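Local coordinates for protein 3-dehydroshikimate dehydratase (Bacillus anthracis, PDB 3DX5) that converts 3-dehydroshikimate to 3,4-dihydroxybenzoate with the help of one manganese ion per subunit, a step in making the siderophore petrobactin, at residues 69-74 against 101-106; 75-80 against 122-127. All coordinates share one frame; numbering follows the deposited sequence. Where two conformers were deposited one is given.

Interaction 1. Residues 69-74 against 101-106. With DHB (3,4-dihydroxybenzoic acid), chain D.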
loop_
_atom_site.group_PDB
_atom_site.type_symbol
_atom_site.label_atom_id
_atom_site.label_comp_id
_atom_site.label_asym_id
_atom_site.label_seq_id
_atom_site.Cartn_x
_atom_site.Cartn_y
_atom_site.Cartn_z
ATOM N N ASP A 69 -12.523 -1.654 5.756
ATOM C CA ASP A 69 -11.973 -0.331 5.852
ATOM C C ASP A 69 -11.467 -0.076 7.264
ATOM O O ASP A 69 -11.108 -1.027 7.964
ATOM C CB ASP A 69 -13.015 0.695 5.380
ATOM C CG ASP A 69 -12.359 1.916 4.703
ATOM O OD1 ASP A 69 -12.762 2.255 3.565
ATOM O OD2 ASP A 69 -11.441 2.541 5.308
ATOM N N TYR A 70 -11.414 1.192 7.666
ATOM C CA TYR A 70 -10.744 1.631 8.895
ATOM C C TYR A 70 -11.510 2.865 9.312
ATOM O O TYR A 70 -11.522 3.851 8.586
ATOM C CB TYR A 70 -9.252 2.019 8.612
ATOM C CG TYR A 70 -8.499 0.976 7.774
ATOM C CD1 TYR A 70 -7.778 -0.066 8.395
ATOM C CD2 TYR A 70 -8.539 1.007 6.355
ATOM C CE1 TYR A 70 -7.119 -1.051 7.624
ATOM C CE2 TYR A 70 -7.921 0.016 5.601
ATOM C CZ TYR A 70 -7.207 -1.001 6.237
ATOM O OH TYR A 70 -6.565 -1.973 5.476
ATOM N N LEU A 71 -12.198 2.821 10.438
ATOM C CA LEU A 71 -12.902 4.023 10.890
ATOM C C LEU A 71 -12.198 4.592 12.110
ATOM O O LEU A 71 -12.010 3.903 13.087
ATOM C CB LEU A 71 -14.364 3.719 11.193
ATOM C CG LEU A 71 -15.142 3.162 10.000
ATOM C CD1 LEU A 71 -16.507 2.609 10.462
ATOM C CD2 LEU A 71 -15.288 4.276 8.915
ATOM N N ASP A 72 -11.808 5.850 12.034
ATOM C CA ASP A 72 -11.103 6.461 13.121
ATOM C C ASP A 72 -12.087 6.969 14.174
ATOM O O ASP A 72 -12.764 7.986 13.987
ATOM C CB ASP A 72 -10.208 7.591 12.611
ATOM C CG ASP A 72 -9.323 8.166 13.714
ATOM O OD1 ASP A 72 -9.263 7.588 14.831
ATOM O OD2 ASP A 72 -8.694 9.213 13.473
ATOM N N ILE A 73 -12.173 6.256 15.283
ATOM C CA ILE A 73 -13.007 6.742 16.368
ATOM C C ILE A 73 -12.185 7.049 17.649
ATOM O O ILE A 73 -12.733 7.194 18.725
ATOM C CB ILE A 73 -14.380 5.911 16.529
ATOM C CG1 ILE A 73 -14.236 4.429 16.350
ATOM C CG2 ILE A 73 -15.275 6.132 15.336
ATOM C CD1 ILE A 73 -13.309 3.863 17.251
ATOM N N SER A 74 -10.865 7.157 17.502
ATOM C CA SER A 74 -9.986 7.629 18.573
ATOM C C SER A 74 -10.340 9.065 19.010
ATOM O O SER A 74 -11.044 9.789 18.303
ATOM C CB SER A 74 -8.526 7.575 18.130
ATOM O OG SER A 74 -8.201 8.688 17.292
ATOM N N ILE A 101 -19.497 -3.925 6.823
ATOM C CA ILE A 101 -18.323 -3.063 6.854
ATOM C C ILE A 101 -17.369 -3.527 7.972
ATOM O O ILE A 101 -17.748 -3.580 9.155
ATOM C CB ILE A 101 -18.687 -1.581 7.163
ATOM C CG1 ILE A 101 -19.667 -1.010 6.130
ATOM C CG2 ILE A 101 -17.417 -0.712 7.247
ATOM C CD1 ILE A 101 -19.228 -1.157 4.624
ATOM N N ARG A 102 -16.126 -3.818 7.608
ATOM C CA ARG A 102 -15.140 -4.245 8.579
ATOM C C ARG A 102 -14.396 -3.015 9.113
ATOM O O ARG A 102 -13.957 -2.151 8.349
ATOM C CB ARG A 102 -14.152 -5.214 7.888
ATOM C CG ARG A 102 -13.051 -5.866 8.784
ATOM C CD ARG A 102 -11.915 -4.910 9.306
ATOM N NE ARG A 102 -11.211 -4.069 8.325
ATOM C CZ ARG A 102 -10.159 -4.470 7.617
ATOM N NH1 ARG A 102 -9.567 -3.621 6.763
ATOM N NH2 ARG A 102 -9.706 -5.727 7.762
ATOM N N THR A 103 -14.252 -2.937 10.425
ATOM C CA THR A 103 -13.399 -1.914 11.024
ATOM C C THR A 103 -12.641 -2.496 12.203
ATOM O O THR A 103 -12.847 -3.663 12.565
ATOM C CB THR A 103 -14.183 -0.618 11.398
ATOM O OG1 THR A 103 -13.251 0.418 11.727
ATOM C CG2 THR A 103 -15.122 -0.825 12.615
ATOM N N PHE A 104 -11.721 -1.711 12.748
ATOM C CA PHE A 104 -10.899 -2.113 13.897
ATOM C C PHE A 104 -11.327 -1.307 15.100
ATOM O O PHE A 104 -11.759 -0.160 14.948
ATOM C CB PHE A 104 -9.409 -1.886 13.604
ATOM C CG PHE A 104 -8.885 -2.799 12.526
ATOM C CD1 PHE A 104 -8.639 -4.143 12.792
ATOM C CD2 PHE A 104 -8.687 -2.329 11.232
ATOM C CE1 PHE A 104 -8.195 -4.999 11.801
ATOM C CE2 PHE A 104 -8.214 -3.186 10.234
ATOM C CZ PHE A 104 -7.982 -4.506 10.515
ATOM N N ALA A 105 -11.217 -1.878 16.289
ATOM C CA ALA A 105 -11.653 -1.186 17.490
ATOM C C ALA A 105 -10.440 -0.582 18.176
ATOM O O ALA A 105 -9.855 -1.179 19.080
ATOM C CB ALA A 105 -12.380 -2.143 18.427
ATOM N N GLY A 106 -10.062 0.604 17.735
ATOM C CA GLY A 106 -8.943 1.317 18.334
ATOM C C GLY A 106 -7.605 0.968 17.722
ATOM O O GLY A 106 -7.514 0.080 16.883
HETATM C C1 DHB D . -5.032 -5.884 7.927
HETATM C C2 DHB D . -5.657 -7.056 8.343
HETATM C C3 DHB D . -4.942 -8.027 9.051
HETATM O O3 DHB D . -5.487 -9.202 9.498
HETATM C C4 DHB D . -3.536 -7.764 9.369
HETATM O O4 DHB D . -2.881 -8.721 10.063
HETATM C C5 DHB D . -2.930 -6.574 8.975
HETATM C C6 DHB D . -3.693 -5.643 8.247
HETATM C C DHB D . -5.835 -4.862 7.140
HETATM O O1 DHB D . -5.376 -3.777 6.768
HETATM O O2 DHB D . -7.092 -5.140 6.803
HETATM O O HOH W 1 -13.503 1.848 14.237
HETATM O O HOH W 2 -10.205 1.236 12.273
#

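Interaction 2. Residues 75-80 against 122-127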
loop_
_atom_site.group_PDB
_atom_site.type_symbol
_atom_site.label_atom_id
_atom_site.label_comp_id
_atom_site.label_asym_id
_atom_site.label_seq_id
_atom_site.Cartn_x
_atom_site.Cartn_y
_atom_site.Cartn_z
ATOM N N LEU A 75 -9.849 9.473 20.178
ATOM C CA LEU A 75 -10.083 10.837 20.704
ATOM C C LEU A 75 -9.453 11.931 19.836
ATOM O O LEU A 75 -10.007 13.014 19.687
ATOM C CB LEU A 75 -9.544 10.947 22.134
ATOM C CG LEU A 75 -10.078 9.989 23.198
ATOM C CD1 LEU A 75 -9.607 10.430 24.574
ATOM C CD2 LEU A 75 -11.588 9.959 23.161
ATOM N N SER A 76 -8.281 11.650 19.282
ATOM C CA SER A 76 -7.610 12.554 18.344
ATOM C C SER A 76 -8.364 12.746 17.004
ATOM O O SER A 76 -8.062 13.685 16.276
ATOM C CB SER A 76 -6.185 12.044 18.062
ATOM O OG SER A 76 -6.187 10.620 17.953
ATOM N N ALA A 77 -9.331 11.863 16.700
ATOM C CA ALA A 77 -10.056 11.840 15.410
ATOM C C ALA A 77 -11.001 13.017 15.243
ATOM O O ALA A 77 -11.634 13.452 16.198
ATOM C CB ALA A 77 -10.870 10.546 15.272
ATOM N N ASP A 78 -11.119 13.506 14.016
ATOM C CA ASP A 78 -12.233 14.376 13.682
ATOM C C ASP A 78 -13.459 13.487 13.441
ATOM O O ASP A 78 -13.620 12.887 12.363
ATOM C CB ASP A 78 -11.925 15.226 12.449
ATOM C CG ASP A 78 -13.067 16.170 12.091
ATOM O OD1 ASP A 78 -14.156 16.158 12.743
ATOM O OD2 ASP A 78 -12.856 16.958 11.153
ATOM N N PHE A 79 -14.321 13.412 14.451
ATOM C CA PHE A 79 -15.407 12.448 14.434
ATOM C C PHE A 79 -16.483 12.728 13.381
ATOM O O PHE A 79 -17.047 11.786 12.815
ATOM C CB PHE A 79 -16.018 12.244 15.827
ATOM C CG PHE A 79 -16.879 11.024 15.916
ATOM C CD1 PHE A 79 -16.314 9.758 15.790
ATOM C CD2 PHE A 79 -18.257 11.137 16.094
ATOM C CE1 PHE A 79 -17.097 8.619 15.843
ATOM C CE2 PHE A 79 -19.064 9.991 16.162
ATOM C CZ PHE A 79 -18.477 8.726 16.033
ATOM N N GLU A 80 -16.761 14.004 13.123
ATOM C CA GLU A 80 -17.654 14.402 12.027
ATOM C C GLU A 80 -17.132 13.919 10.663
ATOM O O GLU A 80 -17.923 13.561 9.786
ATOM C CB GLU A 80 -17.846 15.922 11.976
ATOM C CG GLU A 80 -18.786 16.459 13.052
ATOM C CD GLU A 80 -19.331 17.836 12.703
ATOM O OE1 GLU A 80 -18.728 18.515 11.821
ATOM O OE2 GLU A 80 -20.360 18.244 13.312
ATOM N N VAL A 122 -16.405 2.835 23.388
ATOM C CA VAL A 122 -17.673 2.080 23.378
ATOM C C VAL A 122 -18.829 2.957 22.867
ATOM O O VAL A 122 -19.610 2.541 21.994
ATOM C CB VAL A 122 -18.000 1.523 24.809
ATOM C CG1 VAL A 122 -19.493 1.100 24.954
ATOM C CG2 VAL A 122 -17.089 0.366 25.149
ATOM N N ASN A 123 -18.935 4.174 23.401
ATOM C CA ASN A 123 -19.961 5.110 22.947
ATOM C C ASN A 123 -19.886 5.426 21.443
ATOM O O ASN A 123 -20.921 5.529 20.789
ATOM C CB ASN A 123 -19.947 6.398 23.781
ATOM C CG ASN A 123 -20.314 6.142 25.252
ATOM O OD1 ASN A 123 -20.894 5.085 25.612
ATOM N ND2 ASN A 123 -19.955 7.096 26.116
ATOM N N ARG A 124 -18.677 5.577 20.916
ATOM C CA ARG A 124 -18.491 5.851 19.485
ATOM C C ARG A 124 -18.799 4.677 18.577
ATOM O O ARG A 124 -19.443 4.859 17.530
ATOM C CB ARG A 124 -17.093 6.385 19.212
ATOM C CG ARG A 124 -17.013 7.841 19.662
ATOM C CD ARG A 124 -15.618 8.355 19.635
ATOM N NE ARG A 124 -15.628 9.806 19.867
ATOM C CZ ARG A 124 -14.727 10.651 19.378
ATOM N NH1 ARG A 124 -13.704 10.200 18.664
ATOM N NH2 ARG A 124 -14.849 11.948 19.619
ATOM N N ILE A 125 -18.380 3.477 18.971
ATOM C CA ILE A 125 -18.768 2.270 18.229
ATOM C C ILE A 125 -20.303 2.159 18.196
ATOM O O ILE A 125 -20.887 1.800 17.169
ATOM C CB ILE A 125 -18.141 1.009 18.834
ATOM C CG1 ILE A 125 -16.611 1.050 18.689
ATOM C CG2 ILE A 125 -18.668 -0.291 18.155
ATOM C CD1 ILE A 125 -15.922 0.090 19.685
ATOM N N ARG A 126 -20.953 2.480 19.320
ATOM C CA ARG A 126 -22.414 2.396 19.402
ATOM C C ARG A 126 -23.048 3.345 18.386
ATOM O O ARG A 126 -23.995 2.961 17.666
ATOM C CB ARG A 126 -22.958 2.713 20.814
ATOM C CG ARG A 126 -24.457 2.389 20.942
ATOM C CD ARG A 126 -25.020 2.751 22.334
ATOM N NE ARG A 126 -24.419 1.870 23.333
ATOM C CZ ARG A 126 -23.593 2.260 24.291
ATOM N NH1 ARG A 126 -23.253 3.542 24.424
ATOM N NH2 ARG A 126 -23.100 1.351 25.113
HETATM N N MSE A 127 -22.513 4.562 18.323
HETATM C CA MSE A 127 -22.975 5.593 17.364
HETATM C C MSE A 127 -22.820 5.147 15.923
HETATM O O MSE A 127 -23.712 5.354 15.120
HETATM C CB MSE A 127 -22.226 6.919 17.562
HETATM C CG MSE A 127 -22.601 7.592 18.872
HETATM SE SE MSE A 127 -21.539 9.206 19.226
HETATM C CE MSE A 127 -22.179 10.200 17.672
#

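Interaction 1. Residues 69-74 against 101-106
Asp69 meets Arg102 through its backbone. Its N donates to Arg102 O at 3.0 Å, the parallel pairing of strands 64-68 and 100-103 running on into the loop. Its carbonyl O is gripped side-on by the guanidinium of Arg102, NE at 3.1 Å in the carbonyl plane and NH1 at 3.2 Å; bends at chi2 (-70°) and chi3 (-51°) fold the arginine chain back to that oxygen. Next, Tyr70 lays its ring beside that of Phe104, rim to rim with planes at 26°, CE1 lying 3.5 Å from Phe104 CE2. Its OH donates to carboxylate O1 of the bound product 3,4-dihydroxybenzoate at 2.5 Å, while Arg102 NH2 reaches O2 of the same carboxylate at 2.8 Å and NH1 adds a weaker bond. Phe104 CE2 also covers one face of the guanidinium, 3.5 Å above its plane, with Asp69 O and product O2 at the edge. Leu71 N donates to Thr103 OG1 at 2.9 Å, and a water that donates to Leu71 O and Phe104 O accepts from that hydroxyl. The segments thus form one wall of the active site at the C-terminal ends of the barrel strands. With Glu142 salt-bridged to NH2 as well, the guanidinium is held in place and presents its N-H groups to the product carboxylate, and probably its charge to that of the substrate, which Arg102 is known to bind.

Interaction 2. Residues 75-80 against 122-127
Phe79 and Arg124 lie one on the other, the guanidinium flat over a face of the ring with centres 4.6 Å apart and planes at 26°. The two side chains run past each other in opposite directions, and so the whole arginine chain is used: CG sits over the far end of the ring in a CH-pi contact, 3.9 Å from Phe79 CE1, while NH1 and NH2 reach back to the ring's root, NH2 lying 4.0 Å from Phe79 CB. An extended run from CG to NE, chi2 170° and chi3 171°, gives Arg124 the length for this. Selenomethionine Met127 comes at another part of the ring. Its methyl CE touches Phe79 CE2 at 3.5 Å, near the ring plane, and SE stands obliquely 5.1 Å from the ring centroid, a Met-aromatic contact made possible by the bend at chi3. Arg124 and Met127 are three residues apart, about one helical turn, so neighbouring positions on one side of helix 115-134 take the face and the edge of a single phenylalanine. Helices 79-96 and 115-134 are successive outer helices of the TIM barrel, separated in sequence by strand 100-103, and Phe79 is the first residue of its helix, directly after Asp78 at the N-cap position. Farther along the arginine, Ala77 CB lies at the edge of the guanidinium, 4.4 Å from Arg124 NH1, and Leu75 CA is 4.2 Å from the same nitrogen. The second shell fixes the group's rotation: Glu120, one turn earlier on the arginine's own helix, forms a salt bridge with NE, while NH1 probably donates to the carbonyl O of Ile73. Behind helix 115-134, Val122 and Ile125 pack on helix 152-162, the next around the barrel.

Interaction 1 is largely buried and belongs to the barrel's active-site end; interaction 2 lies about 10 Å away between centres, at the surface, where outer helices meet. Their segments alternate along the chain, since the loop carrying 69-74 runs straight into 75-80 and helix 79-96, and strand 100-103 leads on to helix 115-134. The two contacts meet at Ile73, whose side chain packs on Phe79. An arginine is central to each but differently employed: in the buried contact it works through polar grips and a ligand, whereas at the surface a flat face for stacking and methyl contacts carry the join.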